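Local atomic coordinates of tRNA (guanosine(18)-2'-O)-methyltransferase (Aquifex aeolicus, PDB entry 1ZJR), a protein that catalyses the S-adenosyl-L-methionine-dependent 2'-O methylation of guanosine 18 in a subset of tRNA species. Residues L90-T103 with V115-N127. Residues are numbered along the deposited sequence; the frame is centred on the assembly and turned at random.
Sequences LLEFKNRGFQIVAT and VDYTKPTVLVVGN. With GOL (glycerol), chain C.
Gln-99 to Ala-102 pair in parallel with Thr-121 to Val-124 as neighbouring strands in the central sheet of this SPOUT-family, knotted methyltransferase domain. Five backbone hydrogen bonds join the two segments. The shortest runs from Val-124 N to Val-101 O, 2.7 Å and almost straight at 177°. At the start of the pair a water donates to both Gly-97 O and Pro-120 O.

Apolar packing fills the face under helix 86-95. Leu-90 CD2 lies 3.8 Å from Val-122 CG1 and also meets Val-124 CG2. The other Val-122 methyl, CG2, sits over the Phe-93 ring in a CH-pi contact. CG2 stands anti to the carbonyl carbon, which turns it to the ring. Phe-98 lies between two groups: the edge of Phe-93 points at one face, and Pro-120 CB covers the other, 3.9 Å from the ring centroid. Strand 26-31 adds Ile-27 beside Phe-98 and Val-122.

On the opposite face Val-101 CG2 meets Thr-121 CG2 at 3.7 Å and Val-115 CG1. The Gln-99 amide lies among Lys-119, Thr-121 and the backbone of Asp-116. The Gln-99 and Lys-119 side chains cross at about a right angle, with Lys-119 CD against Gln-99 CD. Cutting Gln-99 back to an alanine is likely to leave a gap beside Lys-119 CD and Thr-121 OG1. Thr-121 OG1 itself donates to Lys-119 O.

Thr-103, predicted to bind S-adenosyl-L-methionine, ends its strand beside a glycerol, probably from the crystallisation liquor. Glycerol O1 lies 2.7 Å from Thr-103 OG1 in a hydrogen bond and accepts another from Gly-126 N at 2.9 Å.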
ATOM      1  N   LEU A  90       5.662  -5.571  10.904  1.00 34.77           N
ATOM      2  CA  LEU A  90       6.258  -6.172   9.723  1.00 35.10           C
ATOM      3  C   LEU A  90       6.710  -7.603   9.997  1.00 35.20           C
ATOM      4  O   LEU A  90       6.670  -8.448   9.107  1.00 33.76           O
ATOM      5  CB  LEU A  90       7.429  -5.319   9.233  1.00 33.28           C
ATOM      6  CG  LEU A  90       7.029  -3.922   8.744  1.00 31.24           C
ATOM      7  CD1 LEU A  90       8.275  -3.108   8.435  1.00 32.04           C
ATOM      8  CD2 LEU A  90       6.139  -4.043   7.511  1.00 30.29           C
ATOM      9  N   LEU A  91       7.138  -7.872  11.228  1.00 36.04           N
ATOM     10  CA  LEU A  91       7.578  -9.216  11.592  1.00 37.23           C
ATOM     11  C   LEU A  91       6.390 -10.165  11.569  1.00 36.62           C
ATOM     12  O   LEU A  91       6.533 -11.343  11.240  1.00 37.53           O
ATOM     13  CB  LEU A  91       8.213  -9.218  12.985  1.00 39.93           C
ATOM     14  CG  LEU A  91       9.578  -8.536  13.086  1.00 41.91           C
ATOM     15  CD1 LEU A  91      10.024  -8.466  14.537  1.00 43.19           C
ATOM     16  CD2 LEU A  91      10.575  -9.302  12.253  1.00 42.43           C
ATOM     17  N   GLU A  92       5.220  -9.646  11.927  1.00 37.26           N
ATOM     18  CA  GLU A  92       4.002 -10.444  11.922  1.00 38.22           C
ATOM     19  C   GLU A  92       3.718 -10.930  10.510  1.00 37.97           C
ATOM     20  O   GLU A  92       3.340 -12.088  10.305  1.00 37.38           O
ATOM     21  CB  GLU A  92       2.823  -9.615  12.435  1.00 40.53           C
ATOM     22  CG  GLU A  92       2.705  -9.592  13.949  1.00 44.36           C
ATOM     23  CD  GLU A  92       1.782  -8.503  14.449  1.00 47.26           C
ATOM     24  OE1 GLU A  92       0.716  -8.287  13.834  1.00 49.35           O
ATOM     25  OE2 GLU A  92       2.120  -7.869  15.469  1.00 50.72           O
ATOM     26  N   PHE A  93       3.901 -10.045   9.532  1.00 35.51           N
ATOM     27  CA  PHE A  93       3.667 -10.420   8.143  1.00 34.28           C
ATOM     28  C   PHE A  93       4.766 -11.347   7.656  1.00 34.50           C
ATOM     29  O   PHE A  93       4.503 -12.316   6.944  1.00 34.09           O
ATOM     30  CB  PHE A  93       3.620  -9.185   7.232  1.00 34.21           C
ATOM     31  CG  PHE A  93       2.323  -8.435   7.285  1.00 33.53           C
ATOM     32  CD1 PHE A  93       2.225  -7.230   7.980  1.00 34.00           C
ATOM     33  CD2 PHE A  93       1.195  -8.927   6.632  1.00 34.05           C
ATOM     34  CE1 PHE A  93       1.020  -6.524   8.022  1.00 33.19           C
ATOM     35  CE2 PHE A  93      -0.016  -8.231   6.667  1.00 34.71           C
ATOM     36  CZ  PHE A  93      -0.103  -7.028   7.363  1.00 35.12           C
ATOM     37  N   LYS A  94       6.003 -11.045   8.032  1.00 34.90           N
ATOM     38  CA  LYS A  94       7.133 -11.856   7.606  1.00 38.84           C
ATOM     39  C   LYS A  94       6.958 -13.301   8.070  1.00 41.00           C
ATOM     40  O   LYS A  94       7.106 -14.235   7.282  1.00 41.18           O
ATOM     41  CB  LYS A  94       8.436 -11.271   8.157  1.00 38.69           C
ATOM     42  CG  LYS A  94       9.691 -11.789   7.475  1.00 41.13           C
ATOM     43  CD  LYS A  94      10.920 -11.027   7.950  1.00 42.94           C
ATOM     44  CE  LYS A  94      12.165 -11.473   7.208  1.00 44.56           C
ATOM     45  NZ  LYS A  94      13.380 -10.787   7.716  1.00 45.17           N
ATOM     46  N   ASN A  95       6.628 -13.480   9.345  1.00 42.80           N
ATOM     47  CA  ASN A  95       6.428 -14.819   9.886  1.00 45.44           C
ATOM     48  C   ASN A  95       5.243 -15.519   9.227  1.00 45.78           C
ATOM     49  O   ASN A  95       5.117 -16.741   9.306  1.00 47.31           O
ATOM     50  CB  ASN A  95       6.221 -14.759  11.402  1.00 47.42           C
ATOM     51  CG  ASN A  95       7.431 -14.212  12.131  1.00 49.03           C
ATOM     52  OD1 ASN A  95       8.570 -14.534  11.791  1.00 50.49           O
ATOM     53  ND2 ASN A  95       7.191 -13.391  13.147  1.00 50.99           N
ATOM     54  N   ARG A  96       4.379 -14.741   8.575  1.00 44.56           N
ATOM     55  CA  ARG A  96       3.216 -15.291   7.883  1.00 43.59           C
ATOM     56  C   ARG A  96       3.531 -15.624   6.428  1.00 43.29           C
ATOM     57  O   ARG A  96       2.641 -16.001   5.666  1.00 43.88           O
ATOM     58  CB  ARG A  96       2.041 -14.309   7.920  1.00 44.47           C
ATOM     59  CG  ARG A  96       1.260 -14.279   9.219  1.00 46.02           C
ATOM     60  CD  ARG A  96       0.117 -13.278   9.115  1.00 47.61           C
ATOM     61  NE  ARG A  96      -0.763 -13.579   7.987  1.00 47.46           N
ATOM     62  CZ  ARG A  96      -1.647 -12.726   7.475  1.00 48.59           C
ATOM     63  NH1 ARG A  96      -1.773 -11.510   7.988  1.00 48.28           N
ATOM     64  NH2 ARG A  96      -2.403 -13.090   6.446  1.00 48.12           N
ATOM     65  N   GLY A  97       4.793 -15.470   6.039  1.00 42.16           N
ATOM     66  CA  GLY A  97       5.182 -15.783   4.675  1.00 42.43           C
ATOM     67  C   GLY A  97       5.264 -14.612   3.710  1.00 40.23           C
ATOM     68  O   GLY A  97       5.472 -14.807   2.512  1.00 40.14           O
ATOM     69  N   PHE A  98       5.095 -13.395   4.214  1.00 38.05           N
ATOM     70  CA  PHE A  98       5.169 -12.213   3.356  1.00 36.18           C
ATOM     71  C   PHE A  98       6.610 -11.737   3.213  1.00 33.94           C
ATOM     72  O   PHE A  98       7.344 -11.683   4.195  1.00 34.37           O
ATOM     73  CB  PHE A  98       4.343 -11.068   3.949  1.00 33.81           C
ATOM     74  CG  PHE A  98       2.860 -11.225   3.781  1.00 33.92           C
ATOM     75  CD1 PHE A  98       2.157 -10.400   2.901  1.00 32.83           C
ATOM     76  CD2 PHE A  98       2.156 -12.165   4.523  1.00 33.92           C
ATOM     77  CE1 PHE A  98       0.772 -10.508   2.767  1.00 33.27           C
ATOM     78  CE2 PHE A  98       0.771 -12.285   4.398  1.00 34.55           C
ATOM     79  CZ  PHE A  98       0.076 -11.453   3.519  1.00 34.62           C
ATOM     80  N   GLN A  99       7.021 -11.402   1.993  1.00 34.16           N
ATOM     81  CA  GLN A  99       8.369 -10.884   1.797  1.00 33.05           C
ATOM     82  C   GLN A  99       8.271  -9.387   2.074  1.00 32.70           C
ATOM     83  O   GLN A  99       7.322  -8.728   1.638  1.00 31.90           O
ATOM     84  CB  GLN A  99       8.866 -11.111   0.364  1.00 33.98           C
ATOM     85  CG  GLN A  99       8.114 -10.346  -0.715  1.00 35.88           C
ATOM     86  CD  GLN A  99       8.784 -10.442  -2.084  1.00 34.89           C
ATOM     87  OE1 GLN A  99       8.196 -10.075  -3.102  1.00 36.32           O
ATOM     88  NE2 GLN A  99      10.018 -10.927  -2.112  1.00 35.27           N
ATOM     89  N   ILE A 100       9.235  -8.861   2.818  1.00 30.51           N
ATOM     90  CA  ILE A 100       9.254  -7.443   3.148  1.00 30.57           C
ATOM     91  C   ILE A 100      10.193  -6.735   2.174  1.00 29.05           C
ATOM     92  O   ILE A 100      11.402  -6.973   2.174  1.00 29.58           O
ATOM     93  CB  ILE A 100       9.745  -7.219   4.593  1.00 30.41           C
ATOM     94  CG1 ILE A 100       8.970  -8.134   5.548  1.00 30.98           C
ATOM     95  CG2 ILE A 100       9.568  -5.753   4.980  1.00 31.14           C
ATOM     96  CD1 ILE A 100       7.461  -7.941   5.524  1.00 29.02           C
ATOM     97  N   VAL A 101       9.615  -5.870   1.347  1.00 27.87           N
ATOM     98  CA  VAL A 101      10.346  -5.119   0.330  1.00 27.45           C
ATOM     99  C   VAL A 101      10.401  -3.651   0.753  1.00 29.28           C
ATOM    100  O   VAL A 101       9.372  -2.980   0.835  1.00 27.34           O
ATOM    101  CB  VAL A 101       9.629  -5.250  -1.036  1.00 27.98           C
ATOM    102  CG1 VAL A 101      10.389  -4.496  -2.126  1.00 27.93           C
ATOM    103  CG2 VAL A 101       9.500  -6.733  -1.403  1.00 27.70           C
ATOM    104  N   ALA A 102      11.604  -3.150   1.012  1.00 28.72           N
ATOM    105  CA  ALA A 102      11.744  -1.773   1.469  1.00 28.15           C
ATOM    106  C   ALA A 102      12.609  -0.880   0.597  1.00 27.59           C
ATOM    107  O   ALA A 102      13.662  -1.287   0.115  1.00 26.75           O
ATOM    108  CB  ALA A 102      12.282  -1.765   2.891  1.00 28.58           C
ATOM    109  N   THR A 103      12.156   0.355   0.401  1.00 28.12           N
ATOM    110  CA  THR A 103      12.915   1.321  -0.382  1.00 27.10           C
ATOM    111  C   THR A 103      14.056   1.773   0.521  1.00 27.43           C
ATOM    112  O   THR A 103      13.823   2.347   1.586  1.00 27.75           O
ATOM    113  CB  THR A 103      12.068   2.548  -0.740  1.00 26.67           C
ATOM    114  OG1 THR A 103      11.545   3.121   0.467  1.00 27.45           O
ATOM    115  CG2 THR A 103      10.919   2.153  -1.661  1.00 26.04           C
ATOM    116  N   VAL A 115      12.460  -7.539  -8.130  1.00 36.49           N
ATOM    117  CA  VAL A 115      11.633  -8.198  -7.130  1.00 34.01           C
ATOM    118  C   VAL A 115      10.410  -8.851  -7.770  1.00 33.67           C
ATOM    119  O   VAL A 115       9.880  -8.360  -8.770  1.00 32.65           O
ATOM    120  CB  VAL A 115      11.159  -7.180  -6.062  1.00 35.29           C
ATOM    121  CG1 VAL A 115      10.101  -7.802  -5.162  1.00 33.90           C
ATOM    122  CG2 VAL A 115      12.342  -6.719  -5.233  1.00 33.36           C
ATOM    123  N   ASP A 116       9.974  -9.968  -7.195  1.00 31.68           N
ATOM    124  CA  ASP A 116       8.789 -10.673  -7.680  1.00 31.45           C
ATOM    125  C   ASP A 116       7.628 -10.222  -6.790  1.00 30.65           C
ATOM    126  O   ASP A 116       7.469 -10.714  -5.674  1.00 30.26           O
ATOM    127  CB  ASP A 116       8.987 -12.190  -7.560  1.00 33.23           C
ATOM    128  CG  ASP A 116       7.762 -12.977  -7.977  1.00 35.82           C
ATOM    129  OD1 ASP A 116       6.713 -12.360  -8.266  1.00 33.73           O
ATOM    130  OD2 ASP A 116       7.846 -14.226  -8.012  1.00 38.19           O
ATOM    131  N   TYR A 117       6.823  -9.284  -7.287  1.00 29.39           N
ATOM    132  CA  TYR A 117       5.701  -8.756  -6.514  1.00 28.57           C
ATOM    133  C   TYR A 117       4.434  -9.607  -6.570  1.00 27.64           C
ATOM    134  O   TYR A 117       3.428  -9.244  -5.966  1.00 26.02           O
ATOM    135  CB  TYR A 117       5.365  -7.325  -6.972  1.00 27.37           C
ATOM    136  CG  TYR A 117       6.513  -6.343  -6.813  1.00 27.32           C
ATOM    137  CD1 TYR A 117       7.437  -6.145  -7.840  1.00 29.43           C
ATOM    138  CD2 TYR A 117       6.699  -5.647  -5.618  1.00 29.66           C
ATOM    139  CE1 TYR A 117       8.522  -5.280  -7.677  1.00 28.75           C
ATOM    140  CE2 TYR A 117       7.781  -4.778  -5.444  1.00 26.57           C
ATOM    141  CZ  TYR A 117       8.686  -4.603  -6.477  1.00 29.01           C
ATOM    142  OH  TYR A 117       9.759  -3.768  -6.302  1.00 28.14           O
ATOM    143  N   THR A 118       4.476 -10.736  -7.276  1.00 29.13           N
ATOM    144  CA  THR A 118       3.292 -11.595  -7.385  1.00 29.17           C
ATOM    145  C   THR A 118       3.072 -12.495  -6.172  1.00 31.02           C
ATOM    146  O   THR A 118       1.998 -13.074  -6.011  1.00 29.85           O
ATOM    147  CB  THR A 118       3.345 -12.486  -8.653  1.00 32.26           C
ATOM    148  OG1 THR A 118       4.384 -13.465  -8.515  1.00 30.19           O
ATOM    149  CG2 THR A 118       3.604 -11.630  -9.887  1.00 30.73           C
ATOM    150  N   LYS A 119       4.088 -12.623  -5.326  1.00 31.32           N
ATOM    151  CA  LYS A 119       3.969 -13.438  -4.117  1.00 34.49           C
ATOM    152  C   LYS A 119       3.528 -12.515  -2.979  1.00 33.22           C
ATOM    153  O   LYS A 119       3.598 -11.296  -3.117  1.00 33.02           O
ATOM    154  CB  LYS A 119       5.322 -14.060  -3.759  1.00 37.34           C
ATOM    155  CG  LYS A 119       6.419 -13.026  -3.557  1.00 41.31           C
ATOM    156  CD  LYS A 119       7.709 -13.632  -3.023  1.00 47.28           C
ATOM    157  CE  LYS A 119       8.371 -14.548  -4.031  1.00 48.50           C
ATOM    158  NZ  LYS A 119       9.712 -14.981  -3.543  1.00 51.59           N
ATOM    159  N   PRO A 120       3.054 -13.080  -1.850  1.00 32.54           N
ATOM    160  CA  PRO A 120       2.630 -12.236  -0.724  1.00 31.51           C
ATOM    161  C   PRO A 120       3.742 -11.239  -0.425  1.00 29.35           C
ATOM    162  O   PRO A 120       4.876 -11.627  -0.102  1.00 28.39           O
ATOM    163  CB  PRO A 120       2.426 -13.245   0.401  1.00 32.02           C
ATOM    164  CG  PRO A 120       1.895 -14.444  -0.348  1.00 33.35           C
ATOM    165  CD  PRO A 120       2.821 -14.506  -1.555  1.00 32.53           C
ATOM    166  N   THR A 121       3.410  -9.956  -0.521  1.00 28.27           N
ATOM    167  CA  THR A 121       4.390  -8.896  -0.331  1.00 28.70           C
ATOM    168  C   THR A 121       3.910  -7.682   0.454  1.00 27.78           C
ATOM    169  O   THR A 121       2.770  -7.248   0.315  1.00 26.79           O
ATOM    170  CB  THR A 121       4.852  -8.351  -1.704  1.00 29.56           C
ATOM    171  OG1 THR A 121       5.415  -9.413  -2.477  1.00 31.19           O
ATOM    172  CG2 THR A 121       5.885  -7.226  -1.532  1.00 28.91           C
ATOM    173  N   VAL A 122       4.798  -7.135   1.274  1.00 27.79           N
ATOM    174  CA  VAL A 122       4.499  -5.911   2.002  1.00 26.44           C
ATOM    175  C   VAL A 122       5.521  -4.911   1.459  1.00 25.88           C
ATOM    176  O   VAL A 122       6.719  -5.084   1.663  1.00 26.31           O
ATOM    177  CB  VAL A 122       4.718  -6.030   3.536  1.00 28.09           C
ATOM    178  CG1 VAL A 122       4.534  -4.655   4.176  1.00 26.34           C
ATOM    179  CG2 VAL A 122       3.721  -7.012   4.154  1.00 25.19           C
ATOM    180  N   LEU A 123       5.053  -3.896   0.737  1.00 23.54           N
ATOM    181  CA  LEU A 123       5.941  -2.869   0.200  1.00 23.80           C
ATOM    182  C   LEU A 123       6.041  -1.743   1.227  1.00 24.20           C
ATOM    183  O   LEU A 123       5.029  -1.140   1.580  1.00 23.86           O
ATOM    184  CB  LEU A 123       5.381  -2.293  -1.110  1.00 23.42           C
ATOM    185  CG  LEU A 123       6.114  -1.039  -1.609  1.00 24.96           C
ATOM    186  CD1 LEU A 123       7.546  -1.406  -1.983  1.00 27.20           C
ATOM    187  CD2 LEU A 123       5.381  -0.439  -2.803  1.00 22.66           C
ATOM    188  N   VAL A 124       7.251  -1.460   1.703  1.00 24.16           N
ATOM    189  CA  VAL A 124       7.436  -0.396   2.686  1.00 24.38           C
ATOM    190  C   VAL A 124       8.107   0.806   2.036  1.00 25.08           C
ATOM    191  O   VAL A 124       9.188   0.683   1.456  1.00 24.28           O
ATOM    192  CB  VAL A 124       8.317  -0.860   3.875  1.00 25.96           C
ATOM    193  CG1 VAL A 124       8.257   0.172   5.001  1.00 24.54           C
ATOM    194  CG2 VAL A 124       7.853  -2.224   4.375  1.00 25.32           C
ATOM    195  N   VAL A 125       7.458   1.966   2.137  1.00 25.07           N
ATOM    196  CA  VAL A 125       7.982   3.205   1.568  1.00 25.42           C
ATOM    197  C   VAL A 125       8.033   4.223   2.700  1.00 25.70           C
ATOM    198  O   VAL A 125       7.440   4.006   3.754  1.00 26.31           O
ATOM    199  CB  VAL A 125       7.061   3.757   0.449  1.00 24.58           C
ATOM    200  CG1 VAL A 125       6.950   2.749  -0.691  1.00 24.74           C
ATOM    201  CG2 VAL A 125       5.684   4.065   1.018  1.00 24.79           C
ATOM    202  N   GLY A 126       8.732   5.333   2.501  1.00 25.70           N
ATOM    203  CA  GLY A 126       8.774   6.307   3.579  1.00 26.96           C
ATOM    204  C   GLY A 126       9.582   7.549   3.296  1.00 27.13           C
ATOM    205  O   GLY A 126      10.181   7.677   2.231  1.00 26.13           O
ATOM    206  N   ASN A 127       9.588   8.462   4.262  1.00 27.67           N
ATOM    207  CA  ASN A 127      10.329   9.709   4.146  1.00 28.88           C
ATOM    208  C   ASN A 127      11.474   9.841   5.138  1.00 30.73           C
ATOM    209  O   ASN A 127      11.795  10.956   5.556  1.00 31.43           O
ATOM    210  CB  ASN A 127       9.409  10.913   4.319  1.00 28.91           C
ATOM    211  CG  ASN A 127       8.713  11.304   3.038  1.00 30.39           C
ATOM    212  OD1 ASN A 127       9.352  11.487   1.996  1.00 30.97           O
ATOM    213  ND2 ASN A 127       7.404  11.455   3.107  1.00 28.60           N
TER
HETATM  214  C1  GOL C 529      10.261   5.902  -1.411  1.00 36.93           C
HETATM  215  O1  GOL C 529      10.059   5.351  -0.111  1.00 29.02           O
HETATM  216  C2  GOL C 529      11.290   7.067  -1.266  1.00 39.15           C
HETATM  217  O2  GOL C 529      10.741   8.070  -0.377  1.00 39.96           O
HETATM  218  C3  GOL C 529      11.554   7.711  -2.646  1.00 38.66           C
HETATM  219  O3  GOL C 529      12.529   8.755  -2.579  1.00 41.40           O
HETATM  220  O   HOH W   1       6.003 -14.235  -0.018  1.00 33.83           O